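Local structure of acyl-CoA dehydrogenase domain protein Tcur3483 (Thermomonospora curvata, 6WY9) at residues G138-A143 with T183-W188; S204-P209 with S241-E246; A34-Y39 with D72-Y77. The protein binds FAD and probably oxidises a CH-CH group of its substrate, as acyl-CoA dehydrogenases do. One frame throughout, in Å; residues are numbered along the deposited sequence.

Contact 1 of 3, residues G138-A143 with T183-W188; sequences GDIVFA and TADYIW
The CB of Y186 presses onto one face of the F142 ring, 3.9 Å from the ring centroid and 22° off the normal, so the base of the tyrosine sits against the flat face of the phenylalanine. The two rings themselves meet obliquely, their planes 32° apart. With Y186 CG beside its own backbone N (chi1 -61°), the tyrosine ring is turned toward I140, whose CG2 abuts its edge in plane, 3.6 Å from Y186 CD2. Across the sheet from these rings, A184 CB is the knob: it lies 3.8 Å from A143 CB and 3.6 Å from V141 O, while I187 CD1 closes on the same A143 methyl. The bridges F142-Y186 and A143-I187 make this a parallel pairing of strands 142-145 and 186-192, part of the beta domain in the middle of the acyl-CoA dehydrogenase fold. W188 N reaches A143 O at 2.8 Å, and A143 N binds Y186 O. Ahead of the bridges, the D185 carboxylate joins the backbone: V141 N donates to D185 OD2 at 3.0 Å, on its anti side, and D185 N bonds V141 O. R63 forms a salt bridge to the same OD2, tying this strand entry to helix 62-71. Beyond the pairing, W188 NE1 is hydrogen-bonded to Y146, a residue that binds FAD.

Contact 2 of 3, residues S204-P209 with S241-E246; sequences SIIIVP and SEVVGE
I207 N donates to E242 O at 3.0 Å with an N-H...O angle of 171°, and V244 N reaches I205 O, also at 3.0 Å. Between these bonds I206 and V243 form an antiparallel non-hydrogen-bonded pair, their CA atoms 4.4 Å apart, and I206 CG1 meets V243 CG2 on one face of the sheet. V244 works on the other face. Its CG1 is anti to the backbone N (chi1 -167°), which sets CG2 beside that N, where it meets I207 CG1 at 3.8 Å and I205 CG2 at 4.0 Å. The E242 chain bends at chi2 and crosses I207 at about a right angle, bringing OE2 to 3.6 Å from I207 CB. In the next shell, Q127 NE2, on helix 125-136, bonds both S241 O and V243 O and so holds the backbone around E242. The pairing thus adds the short, weakly bonded strand 243-244 to the edge of the mixed sheet of the middle, beta domain of the acyl-CoA dehydrogenase fold, beside 203-209. I206 and V243 pack on F169 of strand 168-176; I205 and V244 lie against L253 of helix 250-260, and strand 186-192 flanks 203-209 on its other side.

Contact 3 of 3, residues A34-Y39 with D72-Y77; sequences AELRAY and DGWLGY
Y39 OH donates to D72 OD2 at 2.5 Å, so short that the exact length is doubtful; it is the one hydrogen bond between the two segments. The carboxylate oxygen lies at the edge of the phenol, in the ring plane, although the carboxylate as a whole is turned steeply from that ring. Y39 CG runs anti to the backbone N (chi1 171°), which carries the phenol out from the helix and across to D72. Along the way one face of its ring receives W74 NE1, 3.5 Å above the plane and displaced toward the rim. The pair is oblique, with planes 51° apart and Y39 CE2 3.5 Å from W74 CD1. L36 reaches the indole differently: its CD2 sits over the six-membered ring, 3.5 Å from the centroid and only 11° off the normal, a CH-pi contact. At the indole edge, the extended chain of E35 brings OE1 to 3.7 Å from W74 CZ2. W74 therefore packs against three side chains, E35, L36 and Y39, on two successive turns of one helix. G73, at positive phi, ends helix 62-71 in a Schellman motif, and W74 starts the type I turn that follows. Within the helical N-terminal domain, W74 carries the turn's contact with helix 26-41, where L32 also touches it, while L36 leans on L96 of helix 90-103 and Y39 on L69 of helix 62-71.

How the contacts relate
Contacts 1 and 2 are buried and belong to one mixed sheet: strands 186-192 and 203-209 are neighbours in it, joined by I187 N and V208 O at 2.8 Å, a probable hydrogen bond, and by packing of F142 on I207 and W188 on I205. Contact 1 is a parallel pairing, contact 2 an antiparallel one at the opposite edge. Contact 3, partly buried among helices of the N-terminal domain, depends on side chains alone, with an aromatic cluster and one tyrosine-carboxylate bond in place of backbone ladders. Its turn meets contact 1 where L75 CD1 packs on G138 CA, whereas contact 2 stays about 17 Å from contact 3 at the nearest atoms.

Contact 1 of 3, residues G138-A143 with T183-W188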
loop_
_atom_site.group_PDB
_atom_site.type_symbol
_atom_site.label_atom_id
_atom_site.label_comp_id
_atom_site.label_asym_id
_atom_site.label_seq_id
_atom_site.Cartn_x
_atom_site.Cartn_y
_atom_site.Cartn_z
ATOM N N GLY A 138 30.745 -12.161 29.968
ATOM C CA GLY A 138 31.188 -11.430 28.805
ATOM C C GLY A 138 32.507 -11.894 28.241
ATOM O O GLY A 138 33.185 -11.110 27.578
ATOM N N ASP A 139 32.900 -13.143 28.487
ATOM C CA ASP A 139 34.152 -13.649 27.946
ATOM C C ASP A 139 33.975 -14.539 26.721
ATOM O O ASP A 139 34.954 -14.769 26.003
ATOM C CB ASP A 139 34.930 -14.424 29.020
ATOM C CG ASP A 139 35.458 -13.510 30.111
ATOM O OD1 ASP A 139 36.281 -12.617 29.807
ATOM O OD2 ASP A 139 35.019 -13.664 31.266
ATOM N N ILE A 140 32.770 -15.041 26.455
ATOM C CA ILE A 140 32.527 -15.910 25.313
ATOM C C ILE A 140 31.469 -15.272 24.431
ATOM O O ILE A 140 30.365 -14.964 24.903
ATOM C CB ILE A 140 32.062 -17.309 25.736
ATOM C CG1 ILE A 140 33.141 -18.028 26.531
ATOM C CG2 ILE A 140 31.683 -18.122 24.486
ATOM C CD1 ILE A 140 32.597 -19.194 27.300
ATOM N N VAL A 141 31.790 -15.102 23.154
ATOM C CA VAL A 141 30.827 -14.618 22.173
ATOM C C VAL A 141 30.692 -15.659 21.072
ATOM O O VAL A 141 31.675 -16.308 20.696
ATOM C CB VAL A 141 31.222 -13.237 21.600
ATOM C CG1 VAL A 141 30.423 -12.914 20.312
ATOM C CG2 VAL A 141 31.005 -12.132 22.654
ATOM N N PHE A 142 29.462 -15.834 20.581
ATOM C CA PHE A 142 29.105 -16.817 19.573
ATOM C C PHE A 142 28.705 -16.120 18.291
ATOM O O PHE A 142 28.187 -15.004 18.317
ATOM C CB PHE A 142 27.923 -17.693 20.005
ATOM C CG PHE A 142 28.318 -18.935 20.793
ATOM C CD1 PHE A 142 28.635 -18.843 22.131
ATOM C CD2 PHE A 142 28.344 -20.202 20.188
ATOM C CE1 PHE A 142 28.998 -19.987 22.867
ATOM C CE2 PHE A 142 28.693 -21.343 20.913
ATOM C CZ PHE A 142 29.020 -21.222 22.264
ATOM N N ALA A 143 28.894 -16.806 17.168
ATOM C CA ALA A 143 28.335 -16.365 15.902
ATOM C C ALA A 143 27.492 -17.505 15.325
ATOM O O ALA A 143 27.744 -18.682 15.601
ATOM C CB ALA A 143 29.463 -15.900 14.941
ATOM N N THR A 183 34.919 -11.696 15.291
ATOM C CA THR A 183 35.102 -11.305 16.688
ATOM C C THR A 183 34.625 -12.355 17.672
ATOM O O THR A 183 34.812 -12.168 18.872
ATOM C CB THR A 183 34.366 -9.978 17.003
ATOM O OG1 THR A 183 32.947 -10.136 16.842
ATOM C CG2 THR A 183 34.837 -8.868 16.086
ATOM N N ALA A 184 34.008 -13.433 17.207
ATOM C CA ALA A 184 33.480 -14.481 18.066
ATOM C C ALA A 184 34.574 -15.481 18.457
ATOM O O ALA A 184 35.610 -15.603 17.796
ATOM C CB ALA A 184 32.332 -15.220 17.372
ATOM N N ASP A 185 34.316 -16.201 19.552
ATOM C CA ASP A 185 35.139 -17.321 19.988
ATOM C C ASP A 185 34.624 -18.669 19.509
ATOM O O ASP A 185 35.401 -19.633 19.482
ATOM C CB ASP A 185 35.215 -17.367 21.514
ATOM C CG ASP A 185 35.612 -16.047 22.112
ATOM O OD1 ASP A 185 36.742 -15.586 21.859
ATOM O OD2 ASP A 185 34.778 -15.460 22.821
ATOM N N TYR A 186 33.332 -18.771 19.175
ATOM C CA TYR A 186 32.740 -20.032 18.738
ATOM C C TYR A 186 31.660 -19.782 17.696
ATOM O O TYR A 186 30.944 -18.777 17.755
ATOM C CB TYR A 186 32.108 -20.798 19.891
ATOM C CG TYR A 186 33.084 -21.181 20.975
ATOM C CD1 TYR A 186 33.930 -22.281 20.819
ATOM C CD2 TYR A 186 33.147 -20.456 22.150
ATOM C CE1 TYR A 186 34.818 -22.631 21.815
ATOM C CE2 TYR A 186 34.024 -20.799 23.151
ATOM C CZ TYR A 186 34.852 -21.886 22.979
ATOM O OH TYR A 186 35.719 -22.214 23.985
ATOM N N ILE A 187 31.540 -20.724 16.755
ATOM C CA ILE A 187 30.464 -20.746 15.776
ATOM C C ILE A 187 29.422 -21.761 16.224
ATOM O O ILE A 187 29.752 -22.908 16.569
ATOM C CB ILE A 187 30.983 -21.086 14.362
ATOM C CG1 ILE A 187 32.252 -20.289 14.044
ATOM C CG2 ILE A 187 29.916 -20.786 13.320
ATOM C CD1 ILE A 187 32.046 -18.752 13.904
ATOM N N TRP A 188 28.160 -21.337 16.221
ATOM C CA TRP A 188 27.027 -22.240 16.399
ATOM C C TRP A 188 26.693 -22.758 15.005
ATOM O O TRP A 188 26.028 -22.078 14.229
ATOM C CB TRP A 188 25.886 -21.471 17.033
ATOM C CG TRP A 188 24.565 -22.087 17.144
ATOM C CD1 TRP A 188 23.559 -22.031 16.229
ATOM C CD2 TRP A 188 24.028 -22.744 18.305
ATOM N NE1 TRP A 188 22.422 -22.633 16.741
ATOM C CE2 TRP A 188 22.691 -23.090 18.008
ATOM C CE3 TRP A 188 24.555 -23.088 19.556
ATOM C CZ2 TRP A 188 21.877 -23.774 18.909
ATOM C CZ3 TRP A 188 23.745 -23.759 20.454
ATOM C CH2 TRP A 188 22.421 -24.098 20.125
#

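Contact 2 of 3, residues S204-P209 with S241-E246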
loop_
_atom_site.group_PDB
_atom_site.type_symbol
_atom_site.label_atom_id
_atom_site.label_comp_id
_atom_site.label_asym_id
_atom_site.label_seq_id
_atom_site.Cartn_x
_atom_site.Cartn_y
_atom_site.Cartn_z
ATOM N N SER A 204 22.799 -31.493 12.385
ATOM C CA SER A 204 23.155 -31.287 13.782
ATOM C C SER A 204 23.754 -29.896 13.971
ATOM O O SER A 204 24.295 -29.293 13.036
ATOM C CB SER A 204 24.133 -32.363 14.266
ATOM O OG SER A 204 23.641 -33.659 13.964
ATOM N N ILE A 205 23.605 -29.376 15.183
ATOM C CA ILE A 205 24.301 -28.175 15.629
ATOM C C ILE A 205 25.612 -28.596 16.288
ATOM O O ILE A 205 25.620 -29.451 17.185
ATOM C CB ILE A 205 23.406 -27.377 16.597
ATOM C CG1 ILE A 205 22.201 -26.801 15.836
ATOM C CG2 ILE A 205 24.197 -26.300 17.365
ATOM C CD1 ILE A 205 22.547 -25.747 14.779
ATOM N N ILE A 206 26.730 -28.026 15.830
ATOM C CA ILE A 206 28.043 -28.299 16.419
ATOM C C ILE A 206 28.754 -26.986 16.757
ATOM O O ILE A 206 28.774 -26.051 15.942
ATOM C CB ILE A 206 28.935 -29.148 15.488
ATOM C CG1 ILE A 206 28.157 -30.345 14.945
ATOM C CG2 ILE A 206 30.174 -29.604 16.254
ATOM C CD1 ILE A 206 29.012 -31.364 14.106
ATOM N N ILE A 207 29.362 -26.920 17.945
ATOM C CA ILE A 207 30.102 -25.723 18.347
ATOM C C ILE A 207 31.544 -25.859 17.875
ATOM O O ILE A 207 32.244 -26.814 18.236
ATOM C CB ILE A 207 30.032 -25.479 19.865
ATOM C CG1 ILE A 207 28.572 -25.379 20.331
ATOM C CG2 ILE A 207 30.832 -24.189 20.265
ATOM C CD1 ILE A 207 28.433 -25.179 21.848
ATOM N N VAL A 208 31.988 -24.903 17.074
ATOM C CA VAL A 208 33.317 -24.914 16.483
ATOM C C VAL A 208 34.099 -23.730 17.038
ATOM O O VAL A 208 33.675 -22.581 16.872
ATOM C CB VAL A 208 33.262 -24.845 14.951
ATOM C CG1 VAL A 208 34.688 -24.858 14.387
ATOM C CG2 VAL A 208 32.408 -25.985 14.398
ATOM N N PRO A 209 35.252 -23.947 17.670
ATOM C CA PRO A 209 36.073 -22.811 18.112
ATOM C C PRO A 209 36.653 -22.065 16.914
ATOM O O PRO A 209 37.047 -22.671 15.911
ATOM C CB PRO A 209 37.166 -23.478 18.954
ATOM C CG PRO A 209 37.304 -24.826 18.342
ATOM C CD PRO A 209 35.916 -25.239 17.912
ATOM N N SER A 241 31.564 -34.541 21.680
ATOM C CA SER A 241 30.817 -33.922 22.773
ATOM C C SER A 241 30.375 -32.481 22.469
ATOM O O SER A 241 29.556 -31.927 23.214
ATOM C CB SER A 241 31.658 -33.931 24.036
ATOM O OG SER A 241 32.912 -33.351 23.753
ATOM N N GLU A 242 30.921 -31.847 21.438
ATOM C CA GLU A 242 30.551 -30.485 21.057
ATOM C C GLU A 242 29.291 -30.419 20.173
ATOM O O GLU A 242 28.959 -29.344 19.666
ATOM C CB GLU A 242 31.727 -29.811 20.344
ATOM C CG GLU A 242 32.927 -29.579 21.232
ATOM C CD GLU A 242 32.625 -28.604 22.351
ATOM O OE1 GLU A 242 32.912 -28.896 23.529
ATOM O OE2 GLU A 242 32.082 -27.531 22.040
ATOM N N VAL A 243 28.586 -31.530 19.985
ATOM C CA VAL A 243 27.268 -31.518 19.358
ATOM C C VAL A 243 26.235 -31.126 20.404
ATOM O O VAL A 243 26.168 -31.731 21.479
ATOM C CB VAL A 243 26.937 -32.901 18.769
ATOM C CG1 VAL A 243 25.467 -32.945 18.299
ATOM C CG2 VAL A 243 27.900 -33.247 17.640
ATOM N N VAL A 244 25.417 -30.137 20.103
ATOM C CA VAL A 244 24.379 -29.727 21.039
ATOM C C VAL A 244 23.107 -30.496 20.712
ATOM O O VAL A 244 22.666 -30.514 19.564
ATOM C CB VAL A 244 24.137 -28.210 20.976
ATOM C CG1 VAL A 244 23.303 -27.772 22.168
ATOM C CG2 VAL A 244 25.453 -27.466 20.926
ATOM N N GLY A 245 22.482 -31.090 21.723
ATOM C CA GLY A 245 21.278 -31.849 21.449
ATOM C C GLY A 245 21.662 -33.235 20.957
ATOM O O GLY A 245 22.757 -33.721 21.227
ATOM N N GLU A 246 20.760 -33.859 20.202
ATOM C CA GLU A 246 21.001 -35.172 19.624
ATOM C C GLU A 246 21.509 -35.052 18.194
ATOM O O GLU A 246 21.145 -34.129 17.457
ATOM C CB GLU A 246 19.730 -36.020 19.655
ATOM C CG GLU A 246 19.531 -36.718 20.971
ATOM C CD GLU A 246 18.076 -36.863 21.334
ATOM O OE1 GLU A 246 17.225 -36.675 20.433
ATOM O OE2 GLU A 246 17.789 -37.155 22.520
#

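Contact 3 of 3, residues A34-Y39 with D72-Y77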
loop_
_atom_site.group_PDB
_atom_site.type_symbol
_atom_site.label_atom_id
_atom_site.label_comp_id
_atom_site.label_asym_id
_atom_site.label_seq_id
_atom_site.Cartn_x
_atom_site.Cartn_y
_atom_site.Cartn_z
ATOM N N ALA A 34 17.122 5.581 34.420
ATOM C CA ALA A 34 18.044 6.668 34.763
ATOM C C ALA A 34 19.418 6.140 35.184
ATOM O O ALA A 34 20.454 6.771 34.900
ATOM C CB ALA A 34 17.442 7.538 35.880
ATOM N N GLU A 35 19.430 5.009 35.902
ATOM C CA GLU A 35 20.662 4.316 36.230
ATOM C C GLU A 35 21.422 3.911 34.967
ATOM O O GLU A 35 22.643 4.078 34.885
ATOM C CB GLU A 35 20.348 3.076 37.079
ATOM C CG GLU A 35 21.538 2.159 37.249
ATOM C CD GLU A 35 21.239 0.911 38.086
ATOM O OE1 GLU A 35 22.185 0.180 38.419
ATOM O OE2 GLU A 35 20.067 0.661 38.419
ATOM N N LEU A 36 20.727 3.324 33.994
ATOM C CA LEU A 36 21.446 2.823 32.820
ATOM C C LEU A 36 22.023 3.959 31.980
ATOM O O LEU A 36 23.073 3.775 31.354
ATOM C CB LEU A 36 20.552 1.909 31.963
ATOM C CG LEU A 36 20.266 0.505 32.539
ATOM C CD1 LEU A 36 19.022 -0.122 31.888
ATOM C CD2 LEU A 36 21.485 -0.431 32.404
ATOM N N ARG A 37 21.384 5.137 31.964
ATOM C CA ARG A 37 21.972 6.281 31.264
ATOM C C ARG A 37 23.266 6.714 31.930
ATOM O O ARG A 37 24.294 6.873 31.262
ATOM C CB ARG A 37 21.001 7.462 31.224
ATOM C CG ARG A 37 19.636 7.142 30.664
ATOM C CD ARG A 37 19.547 7.408 29.200
ATOM N NE ARG A 37 18.724 8.558 28.984
ATOM C CZ ARG A 37 17.455 8.559 28.572
ATOM N NH1 ARG A 37 16.853 9.718 28.438
ATOM N NH2 ARG A 37 16.806 7.447 28.280
ATOM N N ALA A 38 23.230 6.964 33.243
ATOM C CA ALA A 38 24.471 7.253 33.947
ATOM C C ALA A 38 25.545 6.213 33.599
ATOM O O ALA A 38 26.696 6.559 33.288
ATOM C CB ALA A 38 24.210 7.308 35.454
ATOM N N TYR A 39 25.176 4.931 33.596
ATOM C CA TYR A 39 26.177 3.889 33.403
ATOM C C TYR A 39 26.791 3.939 32.000
ATOM O O TYR A 39 28.025 3.954 31.845
ATOM C CB TYR A 39 25.548 2.521 33.653
ATOM C CG TYR A 39 26.437 1.366 33.274
ATOM C CD1 TYR A 39 27.563 1.049 34.034
ATOM C CD2 TYR A 39 26.139 0.568 32.177
ATOM C CE1 TYR A 39 28.387 -0.047 33.695
ATOM C CE2 TYR A 39 26.959 -0.541 31.831
ATOM C CZ TYR A 39 28.081 -0.829 32.591
ATOM O OH TYR A 39 28.895 -1.905 32.266
ATOM N N ASP A 72 30.212 -6.163 34.722
ATOM C CA ASP A 72 29.325 -5.332 35.531
ATOM C C ASP A 72 27.956 -5.956 35.785
ATOM O O ASP A 72 27.113 -5.314 36.425
ATOM C CB ASP A 72 29.139 -3.945 34.905
ATOM C CG ASP A 72 30.396 -3.125 34.952
ATOM O OD1 ASP A 72 31.267 -3.424 35.797
ATOM O OD2 ASP A 72 30.528 -2.199 34.135
ATOM N N GLY A 73 27.710 -7.173 35.315
ATOM C CA GLY A 73 26.509 -7.904 35.672
ATOM C C GLY A 73 25.297 -7.676 34.794
ATOM O O GLY A 73 24.206 -8.129 35.149
ATOM N N TRP A 74 25.433 -6.995 33.663
ATOM C CA TRP A 74 24.238 -6.679 32.890
ATOM C C TRP A 74 23.861 -7.764 31.886
ATOM O O TRP A 74 22.697 -7.825 31.468
ATOM C CB TRP A 74 24.415 -5.348 32.157
ATOM C CG TRP A 74 24.396 -4.147 33.058
ATOM C CD1 TRP A 74 25.436 -3.299 33.310
ATOM C CD2 TRP A 74 23.289 -3.672 33.838
ATOM N NE1 TRP A 74 25.044 -2.318 34.188
ATOM C CE2 TRP A 74 23.728 -2.520 34.527
ATOM C CE3 TRP A 74 21.971 -4.097 34.014
ATOM C CZ2 TRP A 74 22.885 -1.782 35.383
ATOM C CZ3 TRP A 74 21.131 -3.357 34.870
ATOM C CH2 TRP A 74 21.599 -2.220 35.541
ATOM N N LEU A 75 24.804 -8.630 31.507
ATOM C CA LEU A 75 24.495 -9.672 30.529
ATOM C C LEU A 75 23.497 -10.696 31.075
ATOM O O LEU A 75 22.595 -11.138 30.352
ATOM C CB LEU A 75 25.793 -10.343 30.073
ATOM C CG LEU A 75 26.727 -9.378 29.334
ATOM C CD1 LEU A 75 27.870 -10.131 28.622
ATOM C CD2 LEU A 75 25.930 -8.486 28.350
ATOM N N GLY A 76 23.624 -11.088 32.338
ATOM C CA GLY A 76 22.675 -12.066 32.834
ATOM C C GLY A 76 21.419 -11.468 33.424
ATOM O O GLY A 76 20.679 -12.152 34.138
ATOM N N TYR A 77 21.165 -10.189 33.151
ATOM C CA TYR A 77 20.061 -9.483 33.787
ATOM C C TYR A 77 18.752 -10.249 33.665
ATOM O O TYR A 77 17.984 -10.341 34.630
ATOM C CB TYR A 77 19.925 -8.103 33.152
ATOM C CG TYR A 77 19.153 -7.105 33.988
ATOM C CD1 TYR A 77 19.639 -6.662 35.217
ATOM C CD2 TYR A 77 17.959 -6.564 33.522
ATOM C CE1 TYR A 77 18.935 -5.705 35.970
ATOM C CE2 TYR A 77 17.258 -5.621 34.256
ATOM C CZ TYR A 77 17.745 -5.194 35.471
ATOM O OH TYR A 77 17.014 -4.271 36.175
#